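Local coordinates for protein carbonic anhydrase (Glaciozyma antarctica, PDB 5ZTP) that probably catalyses the reversible hydration of carbon dioxide to bicarbonate, as a beta-class carbonic anhydrase from a cold-adapted yeast, at residues G63-D68 with L125-V130; G81-I86 with E150-G155. All coordinates share one frame; numbering follows the deposited sequence.

Contact 1 of 2, residues G63-D68 with L125-V130; sequences GGRASD and LEFPDV
Arg65 reaches across to the backbone of Leu125 and Glu126, joining the loop that leads into helix 66-79 to the segment before helix 130-143 in this beta-class carbonic anhydrase fold. Arg65 NE donates to Leu125 O at 3.0 Å, with an N-H...O angle of 155°, and the oxygen lies somewhat out of the guanidinium plane. Glu126 O lies at the edge of the Arg65 guanidinium, in its plane, but 3.7 Å from Arg65 NH2, too long for a hydrogen bond. With CG anti to the carbonyl carbon (chi1 -58°) and bends at chi2 and chi3, the chain crosses the Leu125 side chain at a slant, Arg65 CG 3.9 Å from Leu125 CB. Its NH1 forms a salt bridge with Asp137 of helix 130-143, whose other carboxylate oxygen accepts from Ala66 N; one carboxylate thus holds both the guanidinium and the start of helix 66-79. A leucine in place of Arg65 would probably leave Leu125 O without its NE donor and Asp137 OD1 without its positively charged partner, though OD2 could still accept from Ala66 N. Phe127 slides past Arg65 in the opposite direction, its ring 82° from the guanidinium plane and Phe127 CD2 3.5 Å from Arg65 NE. Leu125 fits its branched end against the first turn of helix 66-79: Leu125 CG lies 4.0 Å from Ser67 OG, and CD2 touches Asp68 CB. Asp68 OD2 forms a salt bridge with Arg71 of the second subunit, which also packs on Leu125 and Arg65, so the contact borders the dimer interface. Gly63, whose positive phi would jam any side chain against the preceding carbonyl, has a sulfate ion, probably from the crystallisation liquor, about 4 Å from its nearest atom. Gly63 O sits 3.9 Å from Phe127 CE2.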
loop_
_atom_site.group_PDB
_atom_site.type_symbol
_atom_site.label_atom_id
_atom_site.label_comp_id
_atom_site.label_asym_id
_atom_site.label_seq_id
_atom_site.Cartn_x
_atom_site.Cartn_y
_atom_site.Cartn_z
ATOM N N GLY A 63 -3.769 -5.016 7.134
ATOM C CA GLY A 63 -5.147 -4.791 7.512
ATOM C C GLY A 63 -5.932 -3.914 6.560
ATOM O O GLY A 63 -7.152 -4.034 6.478
ATOM N N GLY A 64 -5.264 -3.034 5.831
ATOM C CA GLY A 64 -5.956 -2.090 4.990
ATOM C C GLY A 64 -6.552 -0.964 5.814
ATOM O O GLY A 64 -7.638 -0.459 5.506
ATOM N N ARG A 65 -5.823 -0.530 6.834
ATOM C CA ARG A 65 -6.375 0.385 7.819
ATOM C C ARG A 65 -6.236 1.838 7.423
ATOM O O ARG A 65 -5.157 2.299 7.080
ATOM C CB ARG A 65 -5.725 0.162 9.205
ATOM C CG ARG A 65 -5.868 -1.239 9.737
ATOM C CD ARG A 65 -7.343 -1.594 9.880
ATOM N NE ARG A 65 -7.740 -1.836 11.281
ATOM C CZ ARG A 65 -8.691 -1.184 11.956
ATOM N NH1 ARG A 65 -9.387 -0.196 11.390
ATOM N NH2 ARG A 65 -8.927 -1.529 13.230
ATOM N N ALA A 66 -7.358 2.547 7.543
ATOM C CA ALA A 66 -7.487 3.971 7.213
ATOM C C ALA A 66 -6.503 4.833 7.966
ATOM O O ALA A 66 -5.852 5.683 7.346
ATOM C CB ALA A 66 -8.905 4.464 7.486
ATOM N N SER A 67 -6.409 4.645 9.289
ATOM C CA SER A 67 -5.580 5.536 10.139
ATOM C C SER A 67 -4.180 5.542 9.608
ATOM O O SER A 67 -3.574 6.592 9.469
ATOM C CB SER A 67 -5.557 5.112 11.631
ATOM O OG SER A 67 -4.995 3.811 11.863
ATOM N N ASP A 68 -3.697 4.348 9.282
ATOM C CA ASP A 68 -2.340 4.152 8.769
ATOM C C ASP A 68 -2.136 4.781 7.408
ATOM O O ASP A 68 -1.074 5.270 7.114
ATOM C CB ASP A 68 -2.036 2.658 8.659
ATOM C CG ASP A 68 -0.578 2.388 8.557
ATOM O OD1 ASP A 68 0.207 3.169 9.099
ATOM O OD2 ASP A 68 -0.197 1.395 7.939
ATOM N N LEU A 125 -2.997 -2.357 15.075
ATOM C CA LEU A 125 -4.277 -2.052 14.428
ATOM C C LEU A 125 -5.054 -3.332 13.975
ATOM O O LEU A 125 -5.780 -3.320 12.982
ATOM C CB LEU A 125 -4.080 -1.114 13.227
ATOM C CG LEU A 125 -3.506 0.316 13.167
ATOM C CD1 LEU A 125 -2.836 0.728 14.437
ATOM C CD2 LEU A 125 -2.594 0.495 11.978
ATOM N N GLU A 126 -4.921 -4.417 14.747
ATOM C CA GLU A 126 -5.717 -5.641 14.597
ATOM C C GLU A 126 -7.225 -5.372 14.728
ATOM O O GLU A 126 -7.659 -4.326 15.209
ATOM C CB GLU A 126 -5.243 -6.684 15.624
ATOM C CG GLU A 126 -5.620 -6.409 17.083
ATOM C CD GLU A 126 -4.564 -5.696 17.878
ATOM O OE1 GLU A 126 -3.715 -5.017 17.284
ATOM O OE2 GLU A 126 -4.603 -5.837 19.118
ATOM N N PHE A 127 -8.022 -6.315 14.251
ATOM C CA PHE A 127 -9.460 -6.233 14.403
ATOM C C PHE A 127 -10.053 -7.616 14.566
ATOM O O PHE A 127 -9.504 -8.607 14.073
ATOM C CB PHE A 127 -10.152 -5.482 13.242
ATOM C CG PHE A 127 -9.720 -5.916 11.838
ATOM C CD1 PHE A 127 -10.383 -6.964 11.163
ATOM C CD2 PHE A 127 -8.690 -5.248 11.167
ATOM C CE1 PHE A 127 -9.996 -7.354 9.885
ATOM C CE2 PHE A 127 -8.304 -5.637 9.894
ATOM C CZ PHE A 127 -8.961 -6.685 9.248
ATOM N N PRO A 128 -11.179 -7.688 15.286
ATOM C CA PRO A 128 -11.824 -8.959 15.472
ATOM C C PRO A 128 -12.852 -9.268 14.362
ATOM O O PRO A 128 -13.222 -10.410 14.181
ATOM C CB PRO A 128 -12.486 -8.775 16.843
ATOM C CG PRO A 128 -12.910 -7.336 16.844
ATOM C CD PRO A 128 -11.876 -6.609 16.032
ATOM N N ASP A 129 -13.329 -8.271 13.635
ATOM C CA ASP A 129 -14.406 -8.504 12.670
ATOM C C ASP A 129 -14.093 -7.775 11.373
ATOM O O ASP A 129 -13.736 -6.579 11.397
ATOM C CB ASP A 129 -15.759 -8.025 13.233
ATOM C CG ASP A 129 -16.928 -8.383 12.334
ATOM O OD1 ASP A 129 -17.382 -9.537 12.439
ATOM O OD2 ASP A 129 -17.411 -7.531 11.546
ATOM N N VAL A 130 -14.257 -8.485 10.252
ATOM C CA VAL A 130 -13.884 -7.933 8.961
ATOM C C VAL A 130 -14.806 -6.807 8.591
ATOM O O VAL A 130 -14.359 -5.774 8.140
ATOM C CB VAL A 130 -13.905 -8.976 7.855
ATOM C CG1 VAL A 130 -13.724 -8.319 6.495
ATOM C CG2 VAL A 130 -12.828 -10.016 8.108
#

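Contact 2 of 2, residues G81-I86 with E150-G155; sequences GTREVI and ETVISG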
loop_
_atom_site.group_PDB
_atom_site.type_symbol
_atom_site.label_atom_id
_atom_site.label_comp_id
_atom_site.label_asym_id
_atom_site.label_seq_id
_atom_site.Cartn_x
_atom_site.Cartn_y
_atom_site.Cartn_z
ATOM N N GLY A 81 -5.201 14.055 -7.662
ATOM C CA GLY A 81 -6.656 13.639 -7.716
ATOM C C GLY A 81 -7.582 14.431 -6.768
ATOM O O GLY A 81 -7.820 15.602 -7.013
ATOM N N THR A 82 -8.178 13.861 -5.726
ATOM C CA THR A 82 -8.791 12.547 -5.642
ATOM C C THR A 82 -9.931 12.893 -4.698
ATOM O O THR A 82 -9.723 13.434 -3.626
ATOM C CB THR A 82 -7.960 11.368 -5.020
ATOM O OG1 THR A 82 -7.933 11.421 -3.576
ATOM C CG2 THR A 82 -6.594 11.290 -5.580
ATOM N N ARG A 83 -11.143 12.626 -5.111
ATOM C CA ARG A 83 -12.271 12.931 -4.264
ATOM C C ARG A 83 -13.086 11.673 -4.086
ATOM O O ARG A 83 -14.277 11.726 -3.711
ATOM C CB ARG A 83 -13.083 14.110 -4.806
ATOM C CG ARG A 83 -13.068 14.282 -6.305
ATOM C CD ARG A 83 -13.419 13.021 -7.123
ATOM N NE ARG A 83 -14.654 12.215 -7.078
ATOM C CZ ARG A 83 -15.890 12.615 -6.848
ATOM N NH1 ARG A 83 -16.841 11.695 -6.937
ATOM N NH2 ARG A 83 -16.180 13.869 -6.502
ATOM N N GLU A 84 -12.410 10.535 -4.303
ATOM C CA GLU A 84 -12.976 9.246 -3.964
ATOM C C GLU A 84 -12.009 8.361 -3.225
ATOM O O GLU A 84 -10.838 8.244 -3.590
ATOM C CB GLU A 84 -13.481 8.533 -5.210
ATOM C CG GLU A 84 -14.001 7.134 -4.921
ATOM C CD GLU A 84 -14.949 6.612 -5.961
ATOM O OE1 GLU A 84 -14.977 7.158 -7.090
ATOM O OE2 GLU A 84 -15.663 5.647 -5.616
ATOM N N VAL A 85 -12.537 7.726 -2.182
ATOM C CA VAL A 85 -11.849 6.653 -1.469
ATOM C C VAL A 85 -12.681 5.394 -1.470
ATOM O O VAL A 85 -13.811 5.389 -0.989
ATOM C CB VAL A 85 -11.582 7.034 0.005
ATOM C CG1 VAL A 85 -10.849 5.908 0.749
ATOM C CG2 VAL A 85 -10.804 8.348 0.062
ATOM N N ILE A 86 -12.104 4.321 -1.983
ATOM C CA ILE A 86 -12.648 2.979 -1.773
ATOM C C ILE A 86 -11.791 2.174 -0.771
ATOM O O ILE A 86 -10.598 1.940 -1.037
ATOM C CB ILE A 86 -12.669 2.212 -3.088
ATOM C CG1 ILE A 86 -13.336 3.053 -4.186
ATOM C CG2 ILE A 86 -13.351 0.866 -2.899
ATOM C CD1 ILE A 86 -13.414 2.366 -5.544
ATOM N N GLU A 150 -16.225 16.882 0.541
ATOM C CA GLU A 150 -16.940 16.368 -0.634
ATOM C C GLU A 150 -16.556 14.914 -1.005
ATOM O O GLU A 150 -17.086 14.353 -1.956
ATOM C CB GLU A 150 -16.698 17.300 -1.834
ATOM C CG GLU A 150 -15.246 17.355 -2.315
ATOM C CD GLU A 150 -14.523 18.626 -1.910
ATOM O OE1 GLU A 150 -14.573 19.004 -0.700
ATOM O OE2 GLU A 150 -13.905 19.232 -2.814
ATOM N N THR A 151 -15.642 14.295 -0.269
ATOM C CA THR A 151 -15.125 12.999 -0.681
ATOM C C THR A 151 -16.212 11.926 -0.631
ATOM O O THR A 151 -16.920 11.818 0.361
ATOM C CB THR A 151 -13.920 12.595 0.195
ATOM O OG1 THR A 151 -12.990 13.679 0.192
ATOM C CG2 THR A 151 -13.231 11.330 -0.332
ATOM N N VAL A 152 -16.358 11.160 -1.714
ATOM C CA VAL A 152 -17.218 9.948 -1.658
ATOM C C VAL A 152 -16.362 8.857 -1.095
ATOM O O VAL A 152 -15.211 8.688 -1.509
ATOM C CB VAL A 152 -17.852 9.437 -3.003
ATOM C CG1 VAL A 152 -18.260 10.590 -3.907
ATOM C CG2 VAL A 152 -16.955 8.442 -3.730
ATOM N N ILE A 153 -16.927 8.130 -0.149
ATOM C CA ILE A 153 -16.184 7.100 0.563
ATOM C C ILE A 153 -17.060 5.851 0.660
ATOM O O ILE A 153 -18.227 5.935 1.050
ATOM C CB ILE A 153 -15.712 7.586 1.982
ATOM C CG1 ILE A 153 -14.923 8.903 1.893
ATOM C CG2 ILE A 153 -14.813 6.549 2.638
ATOM C CD1 ILE A 153 -14.966 9.725 3.156
ATOM N N SER A 154 -16.471 4.709 0.321
ATOM C CA SER A 154 -17.150 3.432 0.365
ATOM C C SER A 154 -16.184 2.363 0.830
ATOM O O SER A 154 -14.981 2.515 0.740
ATOM C CB SER A 154 -17.748 3.063 -1.005
ATOM O OG SER A 154 -16.894 3.390 -2.113
ATOM N N GLY A 155 -16.740 1.280 1.348
ATOM C CA GLY A 155 -15.964 0.198 1.930
ATOM C C GLY A 155 -16.505 -1.159 1.515
ATOM O O GLY A 155 -17.737 -1.411 1.557
#
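Val85 pairs in parallel with Ile153, placing strands 84-90 and 152-158 side by side in the central sheet, two neighbours joined by a beta-alpha-beta crossover that includes helix 130-143. Val85 N donates to Val152 O at 2.9 Å and Val85 O accepts from Ser154 N at 3.0 Å, so the two bonds bracket Ile153. A third, from Val152 N to Arg83 O, starts the ladder one residue before strand 84-90 begins. On one face, Glu84 has CG anti to its own N (chi1 176°) and an extended chain that runs over Val152 CG2, whose distance to Glu84 CG is 3.4 Å. Val152 CG1, the other methyl, comes within 3.5 Å of Arg83 NH1. Ile86 and Ser154 continue this face, where Ile86 CG1 lies 4.1 Å from Ser154 OG. On the reverse face Val85 CB and Ile153 CG2 are 4.2 Å apart. Just before the strand, Thr151 CG2 touches Val85 CG2.

Further out, Leu141 and Val138 of helix 130-143 and Leu73 of helix 66-79 cover the face of Val85 and Ile153, while backbone bonds from Glu84 and Ile86 to strand 33-38 extend the sheet. The second subunit lays its N-terminal residues over the Glu84 face: Ser2 packs on Glu84 and Val152, and Ala4 on Ser154. Thr151 OG1 is fixed by Leu148 O and Gln77 NE2. The buried Glu84 carboxylate is gripped by two backbone N-H groups of that subunit, OE1 by Tyr3 N and OE2 by Ala4 N.

In the fold
Following the chain from the N terminus, 63-68 opens contact 1 and leads into helix 66-79, which is followed by 81-86, the first half of contact 2. The chain then passes through helices 100-108 and 116-119 before 125-130 returns to close contact 1, and after helix 130-143 segment 150-155 closes contact 2. The two loops therefore cross rather than nest. Contact 1 ties the start of helix 66-79 to the approach to helix 130-143; contact 2 sets strand 152-158 beside strand 84-90. Their centres lie about 18 Å apart and their nearest atoms about 7 Å apart, so the contacts do not touch, yet both border the second subunit, at different parts of it.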